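Local coordinates for protein octopine dehydrogenase (Pecten maximus, PDB 3C7A) that catalyses the NADH-dependent reductive condensation of L-arginine with pyruvate to form D-octopine, and the reverse oxidation of octopine, at residues A[52-57]-A[62-67]; A[14-19]-A[157-162]; A[217-222]-A[230-235]; A[325-330]-A[360-365]; A[197-202]-A[393-398]. All blocks are in the same frame, centred on the assembly; numbering follows the deposited sequence.

Contact 1: A[52-57]-A[62-67]; sequences TVIVNE and QTEVKS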
# COMPACT_ATOMS: atom_id res chain seq x y z
N THR A 52 8.71 -6.98 23.67
CA THR A 52 7.35 -7.01 24.23
C THR A 52 6.30 -6.32 23.34
O THR A 52 6.49 -5.17 22.91
CB THR A 52 7.31 -6.38 25.65
OG1 THR A 52 8.38 -6.91 26.45
CG2 THR A 52 5.98 -6.66 26.35
N VAL A 53 5.20 -7.03 23.08
CA VAL A 53 4.05 -6.48 22.34
C VAL A 53 2.82 -6.43 23.26
O VAL A 53 2.41 -7.45 23.82
CB VAL A 53 3.72 -7.32 21.07
CG1 VAL A 53 2.54 -6.72 20.31
CG2 VAL A 53 4.94 -7.44 20.15
N ILE A 54 2.25 -5.23 23.41
CA ILE A 54 1.06 -5.02 24.26
C ILE A 54 -0.20 -4.88 23.40
O ILE A 54 -0.28 -3.99 22.55
CB ILE A 54 1.22 -3.78 25.18
CG1 ILE A 54 2.53 -3.86 25.97
CG2 ILE A 54 0.03 -3.65 26.13
CD1 ILE A 54 3.02 -2.52 26.50
N VAL A 55 -1.17 -5.76 23.64
CA VAL A 55 -2.39 -5.83 22.82
C VAL A 55 -3.64 -5.39 23.60
O VAL A 55 -3.99 -5.99 24.61
CB VAL A 55 -2.60 -7.25 22.22
CG1 VAL A 55 -3.87 -7.31 21.38
CG2 VAL A 55 -1.40 -7.68 21.39
N ASN A 56 -4.30 -4.34 23.10
CA ASN A 56 -5.57 -3.88 23.66
C ASN A 56 -6.74 -4.72 23.15
O ASN A 56 -6.92 -4.87 21.94
CB ASN A 56 -5.80 -2.40 23.34
CG ASN A 56 -4.91 -1.47 24.16
OD1 ASN A 56 -5.00 -1.44 25.39
ND2 ASN A 56 -4.07 -0.71 23.48
N GLU A 57 -7.53 -5.25 24.08
CA GLU A 57 -8.64 -6.15 23.74
C GLU A 57 -9.99 -5.42 23.71
O GLU A 57 -10.08 -4.24 24.04
CB GLU A 57 -8.69 -7.34 24.71
CG GLU A 57 -7.37 -8.13 24.85
CD GLU A 57 -7.09 -9.08 23.69
OE1 GLU A 57 -7.82 -9.07 22.67
OE2 GLU A 57 -6.13 -9.87 23.80
N GLN A 62 -5.73 -5.94 28.77
CA GLN A 62 -4.50 -5.95 27.97
C GLN A 62 -3.75 -7.28 28.09
O GLN A 62 -3.72 -7.89 29.16
CB GLN A 62 -3.58 -4.79 28.37
CG GLN A 62 -4.09 -3.41 27.98
CD GLN A 62 -3.10 -2.29 28.27
OE1 GLN A 62 -2.22 -2.43 29.12
NE2 GLN A 62 -3.26 -1.17 27.58
N THR A 63 -3.14 -7.71 26.98
CA THR A 63 -2.36 -8.95 26.92
C THR A 63 -0.93 -8.68 26.44
O THR A 63 -0.72 -7.88 25.52
CB THR A 63 -3.03 -10.00 25.99
OG1 THR A 63 -4.45 -10.04 26.24
CG2 THR A 63 -2.45 -11.39 26.22
N GLU A 64 0.04 -9.34 27.07
CA GLU A 64 1.46 -9.18 26.73
C GLU A 64 2.03 -10.41 26.00
O GLU A 64 1.71 -11.55 26.36
CB GLU A 64 2.30 -8.91 27.98
CG GLU A 64 2.17 -7.50 28.55
CD GLU A 64 3.22 -7.19 29.62
OE1 GLU A 64 3.64 -8.11 30.35
OE2 GLU A 64 3.61 -6.01 29.73
N VAL A 65 2.87 -10.16 24.99
CA VAL A 65 3.56 -11.22 24.25
C VAL A 65 5.07 -10.95 24.23
O VAL A 65 5.50 -9.84 23.90
CB VAL A 65 3.03 -11.34 22.78
CG1 VAL A 65 3.69 -12.51 22.05
CG2 VAL A 65 1.51 -11.49 22.75
N LYS A 66 5.87 -11.95 24.60
CA LYS A 66 7.33 -11.82 24.68
C LYS A 66 8.08 -12.89 23.87
O LYS A 66 7.75 -14.07 23.95
CB LYS A 66 7.80 -11.85 26.14
CG LYS A 66 7.36 -10.65 26.98
CD LYS A 66 7.94 -10.71 28.38
CE LYS A 66 7.52 -9.51 29.21
NZ LYS A 66 8.19 -9.47 30.54
N SER A 67 9.09 -12.46 23.11
CA SER A 67 9.91 -13.36 22.28
C SER A 67 11.28 -12.77 21.91
O SER A 67 11.57 -11.60 22.20
CB SER A 67 9.15 -13.75 21.00
OG SER A 67 8.88 -12.61 20.19
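Gln62 and Asn56 form the last pair before the turn, a non-hydrogen-bonded one, of the antiparallel beta hairpin 51-56/62-67. Along Gln62, CB lies 4.0 Å from the carbonyl O of Val55. CG comes within 3.4 Å of Asn56 OD1, and CD passes the CG2 methyl of Ile54. The chain runs extended beyond CG (chi2 -175°), which carries the amide alongside Asn56. There the two ends part: OE1 stays 3.9 Å from Ile54 CG2, whereas NE2 donates to Asn56 OD1 at 2.8 Å. That acceptor lies nearly in the Gln62 amide plane, but the two amides are turned 51° apart and the donor is tilted out of the Asn56 plane. Asn56 ND2 bonds to Val159 O and Glu158 OE2, which fixes the turn of the amide; with a leucine in its place, Gln62 NE2 would probably be left without this acceptor and the side-chain link to strand 156-171 would be lost. Val53 N to Val65 O (2.9 Å, 167° at the hydrogen) and Val55 N to Thr63 O (2.9 Å) are two of the four backbone bonds. On the valine face, Thr63 OG1 donates to the anti lone pair of Glu57 OE2. Strand 51-56 is bonded on its other side to parallel strand 156-171 through Thr52 and Ile54, and Val53 packs on Val157; Ser67 OG reaches Gly19 O of helix 12-21.

Contact 2: A[14-19]-A[157-162]; sequences AHTLSG and VEVLGT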
# COMPACT_ATOMS: atom_id res chain seq x y z
N ALA A 14 7.18 -3.28 11.38
CA ALA A 14 8.23 -4.30 11.51
C ALA A 14 8.45 -4.78 12.95
O ALA A 14 8.75 -5.96 13.17
CB ALA A 14 9.54 -3.79 10.91
N HIS A 15 8.29 -3.87 13.91
CA HIS A 15 8.37 -4.22 15.34
C HIS A 15 7.27 -5.21 15.74
O HIS A 15 7.54 -6.21 16.41
CB HIS A 15 8.28 -2.96 16.22
CG HIS A 15 9.59 -2.27 16.45
ND1 HIS A 15 10.27 -1.60 15.45
CD2 HIS A 15 10.34 -2.13 17.57
CE1 HIS A 15 11.38 -1.08 15.94
NE2 HIS A 15 11.45 -1.39 17.22
N THR A 16 6.03 -4.93 15.32
CA THR A 16 4.86 -5.76 15.65
C THR A 16 4.93 -7.16 15.03
O THR A 16 4.70 -8.16 15.73
CB THR A 16 3.53 -5.06 15.25
OG1 THR A 16 3.47 -3.74 15.81
CG2 THR A 16 2.31 -5.85 15.74
N LEU A 17 5.25 -7.24 13.74
CA LEU A 17 5.31 -8.52 13.02
C LEU A 17 6.40 -9.47 13.55
O LEU A 17 6.17 -10.67 13.69
CB LEU A 17 5.47 -8.30 11.51
CG LEU A 17 5.57 -9.51 10.57
CD1 LEU A 17 4.29 -10.36 10.56
CD2 LEU A 17 5.93 -9.08 9.15
N SER A 18 7.58 -8.92 13.85
CA SER A 18 8.72 -9.70 14.34
C SER A 18 8.45 -10.36 15.70
O SER A 18 8.84 -11.51 15.93
CB SER A 18 9.98 -8.84 14.41
OG SER A 18 10.44 -8.49 13.12
N GLY A 19 7.79 -9.63 16.60
CA GLY A 19 7.45 -10.12 17.93
C GLY A 19 6.42 -11.24 17.96
O GLY A 19 6.57 -12.20 18.71
N VAL A 157 6.34 -2.08 21.85
CA VAL A 157 5.37 -1.57 20.86
C VAL A 157 3.91 -1.86 21.30
O VAL A 157 3.64 -2.88 21.93
CB VAL A 157 5.67 -2.11 19.43
CG1 VAL A 157 5.46 -3.63 19.33
CG2 VAL A 157 4.86 -1.37 18.36
N GLU A 158 2.99 -0.96 20.95
CA GLU A 158 1.59 -1.06 21.36
C GLU A 158 0.61 -1.15 20.18
O GLU A 158 0.69 -0.36 19.23
CB GLU A 158 1.21 0.13 22.27
CG GLU A 158 -0.18 0.04 22.91
CD GLU A 158 -0.57 1.27 23.72
OE1 GLU A 158 0.09 2.33 23.59
OE2 GLU A 158 -1.56 1.19 24.48
N VAL A 159 -0.32 -2.10 20.26
CA VAL A 159 -1.39 -2.26 19.26
C VAL A 159 -2.68 -1.61 19.77
O VAL A 159 -3.21 -2.00 20.82
CB VAL A 159 -1.63 -3.76 18.91
CG1 VAL A 159 -2.84 -3.92 17.99
CG2 VAL A 159 -0.39 -4.38 18.26
N LEU A 160 -3.19 -0.64 19.02
CA LEU A 160 -4.40 0.09 19.38
C LEU A 160 -5.69 -0.59 18.89
O LEU A 160 -6.75 -0.42 19.50
CB LEU A 160 -4.35 1.55 18.88
CG LEU A 160 -3.43 2.61 19.51
CD1 LEU A 160 -3.49 2.63 21.04
CD2 LEU A 160 -1.98 2.49 19.02
N GLY A 161 -5.59 -1.35 17.80
CA GLY A 161 -6.73 -2.07 17.23
C GLY A 161 -6.36 -3.01 16.10
O GLY A 161 -5.31 -2.85 15.47
N THR A 162 -7.23 -3.99 15.83
CA THR A 162 -7.00 -5.01 14.79
C THR A 162 -8.25 -5.21 13.92
O THR A 162 -9.37 -5.34 14.44
CB THR A 162 -6.59 -6.37 15.42
OG1 THR A 162 -5.46 -6.19 16.28
CG2 THR A 162 -6.24 -7.40 14.35
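Thr16 presents both branches of its side chain to the strand: OG1 lies 3.7 Å from Val157 CG2, and its methyl CG2 lies 4.0 Å from Val159 CG2. The Thr16 side chain crosses each valine at about a right angle. Its first torsion (chi1 -53°) sets OG1 beside its own backbone N, where the hydroxyl bonds to Asn12 O one helical turn back, so the oxygen facing Val157 is already satisfied. The tight part centres on Val157, which buries 60 Å² here and also meets His15, CB to CB at 4.2 Å. Beyond CB the His15 imidazole has partners of its own: ND1 bonds to Gly11 O and the ring stacks on Trp42. Val159 contributes a single methyl, and beyond it the strand leaves the helix, with Leu160 and Thr162 exposed to solvent. The segment axes approach to 8.8 Å at 96°, so the strand runs across the helix and the touching patch is short. Helix 12-21 starts within the glycine-rich NADH-binding turn, Gly10 to Gly13, consistent with a Rossmann-type start to the domain. Other sides of the helix pack on strand 3-8, through Leu17 and Ser18, while Thr16 also touches Trp146 and Cys148 of strand 146-150, antiparallel neighbour of strand 156-171.

Contact 3: A[217-222]-A[230-235]; sequences FGRWGS and EAPLFY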
# COMPACT_ATOMS: atom_id res chain seq x y z
N PHE A 217 -8.15 19.41 -2.81
CA PHE A 217 -8.54 20.28 -3.93
C PHE A 217 -9.90 20.96 -3.68
O PHE A 217 -10.11 22.10 -4.10
CB PHE A 217 -8.56 19.49 -5.25
CG PHE A 217 -8.97 20.31 -6.45
CD1 PHE A 217 -8.07 21.18 -7.07
CD2 PHE A 217 -10.26 20.20 -6.98
CE1 PHE A 217 -8.45 21.93 -8.18
CE2 PHE A 217 -10.64 20.94 -8.09
CZ PHE A 217 -9.74 21.81 -8.69
N GLY A 218 -10.81 20.25 -3.01
CA GLY A 218 -12.14 20.78 -2.71
C GLY A 218 -12.15 21.98 -1.78
O GLY A 218 -13.03 22.84 -1.89
N ARG A 219 -11.17 22.05 -0.88
CA ARG A 219 -11.10 23.10 0.13
C ARG A 219 -10.14 24.25 -0.22
O ARG A 219 -10.45 25.42 0.03
CB ARG A 219 -10.75 22.50 1.50
CG ARG A 219 -10.69 23.49 2.67
CD ARG A 219 -12.06 24.05 3.04
NE ARG A 219 -11.98 25.04 4.12
CZ ARG A 219 -11.78 26.34 3.93
NH1 ARG A 219 -11.64 26.84 2.71
NH2 ARG A 219 -11.73 27.16 4.98
N TRP A 220 -9.00 23.92 -0.82
CA TRP A 220 -7.96 24.92 -1.10
C TRP A 220 -7.74 25.19 -2.60
O TRP A 220 -6.79 25.88 -2.97
CB TRP A 220 -6.63 24.51 -0.44
CG TRP A 220 -6.74 24.11 1.01
CD1 TRP A 220 -6.57 22.85 1.52
CD2 TRP A 220 -7.06 24.96 2.12
NE1 TRP A 220 -6.76 22.87 2.88
CE2 TRP A 220 -7.06 24.15 3.28
CE3 TRP A 220 -7.34 26.32 2.25
CZ2 TRP A 220 -7.33 24.66 4.55
CZ3 TRP A 220 -7.61 26.83 3.52
CH2 TRP A 220 -7.60 26.00 4.65
N GLY A 221 -8.62 24.65 -3.44
CA GLY A 221 -8.50 24.74 -4.90
C GLY A 221 -8.35 26.14 -5.47
O GLY A 221 -7.49 26.38 -6.32
N SER A 222 -9.20 27.06 -5.02
CA SER A 222 -9.15 28.45 -5.46
C SER A 222 -8.95 29.40 -4.28
O SER A 222 -9.71 30.35 -4.09
CB SER A 222 -10.41 28.81 -6.25
OG SER A 222 -11.57 28.68 -5.44
N GLU A 230 -9.01 28.74 12.86
CA GLU A 230 -8.49 27.45 13.33
C GLU A 230 -8.55 26.36 12.24
O GLU A 230 -9.05 26.60 11.14
CB GLU A 230 -9.22 26.98 14.60
CG GLU A 230 -10.71 26.69 14.42
CD GLU A 230 -11.36 26.14 15.69
OE1 GLU A 230 -10.72 25.34 16.41
OE2 GLU A 230 -12.53 26.50 15.96
N ALA A 231 -8.04 25.17 12.56
CA ALA A 231 -8.02 24.04 11.63
C ALA A 231 -9.42 23.46 11.39
O ALA A 231 -10.09 23.04 12.34
CB ALA A 231 -7.07 22.95 12.13
N PRO A 232 -9.88 23.46 10.12
CA PRO A 232 -11.20 22.93 9.77
C PRO A 232 -11.24 21.40 9.65
O PRO A 232 -10.19 20.77 9.47
CB PRO A 232 -11.48 23.58 8.41
CG PRO A 232 -10.14 23.78 7.81
CD PRO A 232 -9.15 23.97 8.94
N LEU A 233 -12.59 20.86 9.75
CA LEU A 233 -12.72 19.41 9.69
C LEU A 233 -12.26 18.87 8.34
O LEU A 233 -12.23 19.59 7.35
CB LEU A 233 -14.17 19.00 9.96
CG LEU A 233 -14.69 19.21 11.38
CD1 LEU A 233 -16.20 19.39 11.38
CD2 LEU A 233 -14.28 18.05 12.28
N PHE A 234 -11.91 17.49 8.35
CA PHE A 234 -11.22 16.95 7.18
C PHE A 234 -12.16 16.11 6.33
O PHE A 234 -12.86 16.63 5.45
CB PHE A 234 -10.01 16.12 7.61
CG PHE A 234 -9.23 15.56 6.45
CD1 PHE A 234 -8.35 16.35 5.74
CD2 PHE A 234 -9.37 14.23 6.09
CE1 PHE A 234 -7.63 15.84 4.68
CE2 PHE A 234 -8.65 13.71 5.03
CZ PHE A 234 -7.78 14.51 4.33
N TYR A 235 -12.72 14.92 6.64
CA TYR A 235 -13.75 14.14 5.94
C TYR A 235 -15.15 14.74 6.10
O TYR A 235 -15.94 14.75 5.15
CB TYR A 235 -13.77 12.68 6.42
CG TYR A 235 -12.47 11.91 6.22
CD1 TYR A 235 -11.61 11.67 7.30
CD2 TYR A 235 -12.12 11.40 4.97
CE1 TYR A 235 -10.42 10.96 7.13
CE2 TYR A 235 -10.93 10.69 4.79
CZ TYR A 235 -10.09 10.47 5.88
OH TYR A 235 -8.92 9.77 5.71
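Pro232 meets Trp220 and Arg219 where segment 230-235, without regular structure, touches the C-terminal part of helix 211-220, both in the alpha-helical domain of the opine dehydrogenase family. The apolar part is a single meeting: the ring carbon CG of Pro232 lies 4.4 Å from CZ2 of Trp220. The same CG is 4.3 Å from NE of Arg219, a loose van der Waals approach to a polar group, with no hydrogen bond across the segments and only 88 Å² buried in all. Next come the contacts that shape the surface Pro232 meets. Arg219 folds over its neighbour: with its CG opposite the backbone N (chi1 -178°), CG sits 3.7 Å above the Trp220 ring, over its centre. One guanidinium face then has Trp220 CZ3 above it. Aromatic pairs form another group: Trp220 meets His308 and Trp223 edge-to-face, and Phe234 also meets His308 edge-to-face, so one imidazole links both segments. Backbone bonds join Pro232 to His308 and Phe234 to Leu306. Toward the catalytic centre, Tyr235 OH is hydrogen-bonded to NE2 of the active-site His212. Over the centre of that same Tyr235 ring, 3.5 Å above its plane, lies Phe234 CD2.

Contact 4: A[325-330]-A[360-365]; sequences YLTEDI and EKIGKE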
# COMPACT_ATOMS: atom_id res chain seq x y z
N TYR A 325 0.73 12.94 1.95
CA TYR A 325 -0.56 12.80 1.26
C TYR A 325 -0.41 12.87 -0.27
O TYR A 325 -1.20 12.25 -0.99
CB TYR A 325 -1.55 13.87 1.72
CG TYR A 325 -2.15 13.67 3.10
CD1 TYR A 325 -1.95 14.61 4.10
CD2 TYR A 325 -2.92 12.54 3.39
CE1 TYR A 325 -2.50 14.44 5.37
CE2 TYR A 325 -3.47 12.36 4.66
CZ TYR A 325 -3.26 13.31 5.65
OH TYR A 325 -3.80 13.14 6.90
N LEU A 326 0.58 13.61 -0.74
CA LEU A 326 0.81 13.80 -2.18
C LEU A 326 2.12 13.18 -2.67
O LEU A 326 2.20 12.73 -3.82
CB LEU A 326 0.75 15.28 -2.55
CG LEU A 326 -0.55 16.07 -2.32
CD1 LEU A 326 -0.32 17.56 -2.54
CD2 LEU A 326 -1.70 15.58 -3.20
N THR A 327 3.14 13.16 -1.81
CA THR A 327 4.47 12.66 -2.19
C THR A 327 4.53 11.13 -2.37
O THR A 327 5.47 10.61 -2.98
CB THR A 327 5.57 13.12 -1.20
OG1 THR A 327 5.24 12.70 0.13
CG2 THR A 327 5.73 14.64 -1.23
N GLU A 328 3.52 10.43 -1.85
CA GLU A 328 3.40 8.98 -2.02
C GLU A 328 2.23 8.60 -2.93
O GLU A 328 2.39 7.79 -3.85
CB GLU A 328 3.27 8.27 -0.66
CG GLU A 328 4.60 8.06 0.08
CD GLU A 328 5.16 6.65 -0.07
OE1 GLU A 328 4.52 5.69 0.42
OE2 GLU A 328 6.25 6.50 -0.67
N ASP A 329 1.06 9.19 -2.69
CA ASP A 329 -0.18 8.83 -3.40
C ASP A 329 -0.21 9.17 -4.90
O ASP A 329 -1.01 8.60 -5.65
CB ASP A 329 -1.41 9.43 -2.70
CG ASP A 329 -1.72 8.76 -1.36
OD1 ASP A 329 -0.98 7.84 -0.95
OD2 ASP A 329 -2.71 9.16 -0.72
N ILE A 330 0.65 10.09 -5.34
CA ILE A 330 0.72 10.45 -6.76
C ILE A 330 1.67 9.54 -7.56
O ILE A 330 1.21 8.81 -8.44
CB ILE A 330 1.03 11.98 -6.99
CG1 ILE A 330 -0.04 12.88 -6.34
CG2 ILE A 330 1.22 12.30 -8.48
CD1 ILE A 330 -1.45 12.76 -6.92
N GLU A 360 2.12 20.33 -9.15
CA GLU A 360 2.63 21.70 -9.05
C GLU A 360 2.84 22.13 -7.59
O GLU A 360 3.76 22.91 -7.30
CB GLU A 360 1.69 22.67 -9.78
CG GLU A 360 2.28 24.05 -10.09
CD GLU A 360 2.09 25.07 -8.97
OE1 GLU A 360 1.23 24.86 -8.09
OE2 GLU A 360 2.80 26.09 -8.98
N LYS A 361 2.00 21.63 -6.69
CA LYS A 361 2.05 22.00 -5.27
C LYS A 361 3.28 21.43 -4.55
O LYS A 361 3.73 21.99 -3.55
CB LYS A 361 0.77 21.57 -4.54
CG LYS A 361 -0.52 22.20 -5.07
CD LYS A 361 -0.52 23.73 -5.01
CE LYS A 361 -0.81 24.26 -3.61
NZ LYS A 361 -0.99 25.74 -3.62
N ILE A 362 3.81 20.32 -5.06
CA ILE A 362 5.01 19.69 -4.48
C ILE A 362 6.28 19.97 -5.29
O ILE A 362 7.38 19.59 -4.87
CB ILE A 362 4.82 18.15 -4.26
CG1 ILE A 362 4.38 17.46 -5.56
CG2 ILE A 362 3.82 17.89 -3.13
CD1 ILE A 362 4.57 15.94 -5.56
N GLY A 363 6.13 20.63 -6.44
CA GLY A 363 7.26 21.02 -7.28
C GLY A 363 7.83 19.90 -8.14
O GLY A 363 9.05 19.84 -8.35
N LYS A 364 6.96 19.03 -8.64
CA LYS A 364 7.36 17.91 -9.50
C LYS A 364 6.60 17.93 -10.83
O LYS A 364 5.61 18.65 -10.97
CB LYS A 364 7.14 16.57 -8.78
CG LYS A 364 7.88 16.40 -7.45
CD LYS A 364 9.38 16.17 -7.65
CE LYS A 364 10.10 16.01 -6.32
NZ LYS A 364 11.57 15.90 -6.48
N GLU A 365 7.07 17.14 -11.80
CA GLU A 365 6.45 17.07 -13.13
C GLU A 365 6.42 15.63 -13.66
O GLU A 365 7.47 14.99 -13.79
CB GLU A 365 7.20 17.99 -14.11
CG GLU A 365 6.47 18.23 -15.43
CD GLU A 365 7.31 18.98 -16.45
OE1 GLU A 365 8.46 18.56 -16.72
OE2 GLU A 365 6.82 20.00 -16.99
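Ile362 CG2 is the methyl that makes this contact, lying 4.1 Å from Leu326 CB and nearly as close to Leu326 CD1. It also meets Thr327 CG2, at 4.2 Å. One branch thus touches two consecutive residues of segment 325-330, and all three approaches are methyl or methylene packing without a hydrogen bond. The torsion of Ile362 explains it: CG1 takes the crowded position between backbone N and carbonyl carbon (chi1 54°), which leaves CG2 anti to the carbonyl carbon and aimed at Leu326. Behind Ile362 the chain turns sharply. Helix 349-362 ends in a Schellman motif with Gly363, at positive phi (79°), as its C-prime residue: Lys364 N bonds back to Gln359 O, and a weak bond joins Gly363 N to Glu360 O at 3.4 Å. Ile362 is therefore the last residue before the chain leaves helical geometry. On the other side, Thr327 OG1 bonds to Asn323 O, which helps fix the rotation that sets its methyl CG2 beside Ile362, and Leu326 also packs on Ala358 of helix 349-362. Further out, Thr327 comes within about 4 Å, side chain to side chain, of Arg324, which binds NAD(+). Next to Leu326, Tyr325 meets the ring of the active-site His212 edge-to-face.

Contact 5: A[197-202]-A[393-398]; sequences AKHFLE and AILTGK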
# COMPACT_ATOMS: atom_id res chain seq x y z
N ALA A 197 -8.52 -12.72 -3.28
CA ALA A 197 -9.20 -11.96 -4.33
C ALA A 197 -9.10 -12.66 -5.69
O ALA A 197 -8.31 -13.59 -5.85
CB ALA A 197 -8.64 -10.54 -4.41
N LYS A 198 -9.90 -12.20 -6.66
CA LYS A 198 -10.00 -12.84 -7.98
C LYS A 198 -8.84 -12.56 -8.95
O LYS A 198 -8.42 -13.46 -9.68
CB LYS A 198 -11.34 -12.50 -8.65
CG LYS A 198 -12.54 -13.26 -8.09
CD LYS A 198 -13.82 -12.85 -8.81
CE LYS A 198 -14.99 -13.76 -8.45
NZ LYS A 198 -15.46 -13.57 -7.04
N HIS A 199 -8.35 -11.32 -8.96
CA HIS A 199 -7.33 -10.89 -9.93
C HIS A 199 -6.42 -9.79 -9.35
O HIS A 199 -6.86 -9.02 -8.50
CB HIS A 199 -8.01 -10.38 -11.21
CG HIS A 199 -7.15 -10.46 -12.44
ND1 HIS A 199 -6.21 -9.50 -12.75
CD2 HIS A 199 -7.11 -11.36 -13.44
CE1 HIS A 199 -5.62 -9.82 -13.89
NE2 HIS A 199 -6.14 -10.95 -14.33
N PHE A 200 -5.17 -9.72 -9.82
CA PHE A 200 -4.22 -8.73 -9.30
C PHE A 200 -4.49 -7.29 -9.78
O PHE A 200 -4.10 -6.33 -9.10
CB PHE A 200 -2.75 -9.16 -9.54
CG PHE A 200 -2.21 -8.81 -10.91
CD1 PHE A 200 -2.45 -9.64 -12.01
CD2 PHE A 200 -1.43 -7.67 -11.10
CE1 PHE A 200 -1.94 -9.33 -13.27
CE2 PHE A 200 -0.92 -7.34 -12.36
CZ PHE A 200 -1.17 -8.18 -13.44
N LEU A 201 -5.14 -7.15 -10.93
CA LEU A 201 -5.55 -5.84 -11.44
C LEU A 201 -6.81 -5.30 -10.74
O LEU A 201 -7.05 -4.09 -10.73
CB LEU A 201 -5.75 -5.87 -12.96
CG LEU A 201 -4.53 -5.97 -13.88
CD1 LEU A 201 -4.96 -6.12 -15.34
CD2 LEU A 201 -3.58 -4.78 -13.73
N GLU A 202 -7.59 -6.22 -10.16
CA GLU A 202 -8.71 -5.86 -9.29
C GLU A 202 -8.19 -5.14 -8.03
O GLU A 202 -8.70 -4.09 -7.66
CB GLU A 202 -9.51 -7.11 -8.89
CG GLU A 202 -10.65 -6.87 -7.89
CD GLU A 202 -11.03 -8.12 -7.09
OE1 GLU A 202 -10.96 -9.24 -7.63
OE2 GLU A 202 -11.42 -7.96 -5.91
N ALA A 393 1.75 -7.65 -22.53
CA ALA A 393 2.99 -7.49 -21.76
C ALA A 393 2.73 -7.18 -20.28
O ALA A 393 3.49 -7.61 -19.41
CB ALA A 393 3.87 -6.42 -22.39
N ILE A 394 1.67 -6.43 -20.01
CA ILE A 394 1.24 -6.11 -18.64
C ILE A 394 0.76 -7.36 -17.89
O ILE A 394 1.05 -7.52 -16.70
CB ILE A 394 0.15 -5.00 -18.64
CG1 ILE A 394 0.79 -3.63 -18.92
CG2 ILE A 394 -0.62 -4.95 -17.31
CD1 ILE A 394 -0.17 -2.59 -19.49
N LEU A 395 0.06 -8.25 -18.59
CA LEU A 395 -0.49 -9.47 -17.98
C LEU A 395 0.54 -10.60 -17.77
O LEU A 395 0.54 -11.24 -16.72
CB LEU A 395 -1.68 -10.00 -18.80
CG LEU A 395 -3.01 -9.23 -18.77
CD1 LEU A 395 -3.92 -9.72 -19.90
CD2 LEU A 395 -3.72 -9.36 -17.42
N THR A 396 1.39 -10.82 -18.77
CA THR A 396 2.30 -11.98 -18.77
C THR A 396 3.74 -11.68 -18.35
O THR A 396 4.39 -12.51 -17.72
CB THR A 396 2.34 -12.68 -20.16
OG1 THR A 396 2.84 -11.77 -21.15
CG2 THR A 396 0.95 -13.15 -20.57
N GLY A 397 4.22 -10.49 -18.70
CA GLY A 397 5.61 -10.10 -18.43
C GLY A 397 6.57 -10.43 -19.56
O GLY A 397 7.79 -10.41 -19.37
N LYS A 398 6.02 -10.73 -20.74
CA LYS A 398 6.81 -11.11 -21.91
C LYS A 398 6.77 -10.04 -23.01
O LYS A 398 5.71 -9.47 -23.29
CB LYS A 398 6.31 -12.45 -22.48
CG LYS A 398 6.62 -13.65 -21.60
CD LYS A 398 5.83 -14.87 -22.05
CE LYS A 398 6.27 -16.13 -21.32
NZ LYS A 398 7.61 -16.60 -21.78
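Leu395 pushes its CD2 methyl between two side chains of segment 197-202: it lies 4.0 Å from CE1 of His199, at the ring edge and near the ring plane, and 4.0 Å from CD1 of Leu201. Leu395 crosses both at about a right angle, and its CD2 alone touches the two. Alongside, the Phe200 ring turns its edge to the end of helix 391-396, with CZ 4.0 Å from Ile394 O and near in plane with it, a long approach rather than a bond. The Phe200 ring also touches Ser169 and Ile171 of strand 156-171. His199 is the N-cap of helix 200-205: ND1 accepts from Leu201 N at 3.2 Å, the N-H...N angle being 168° and the donor close to the ring plane. With its CG beside the carbonyl carbon (chi1 -156°), the imidazole leans along the chain toward that donor. With an alanine at His199, Leu201 N would probably lose its capping acceptor and Leu395 CD2 one wall of its packing. NE2 has a weak bond to Asn267 OD1. The contact joins helix 391-396, which ends at Gly397 with positive phi, to the N-terminal end of helix 200-205. Because ND1 acts as an acceptor, it is likely to be unprotonated, and the imidazole serves at once as polar cap and apolar surface.

How the contacts relate
Contacts 1 and 2 share one sheet and touch: their centres are 9 Å apart, Ile54 O lies 3.0 Å from Val159 N, a probable hydrogen bond, and contact 1 is nested in the chain loop closed by contact 2. Contact 2 is the nearer to the NAD, His15 about 7 Å away side chain to ligand, against about 12 Å for Asn56. Contacts 3 and 4 lie in the helical domain, centres 17 Å apart without touching; the side chains of Leu326 and Trp220 are about 7 Å and 11 Å from that of His212, and Thr327 is about 11 Å from the NAD. Contact 5 closes the loop enclosing contacts 3 and 4; its Leu201 is about 9 Å from Met206, which binds L-arginine (side chains).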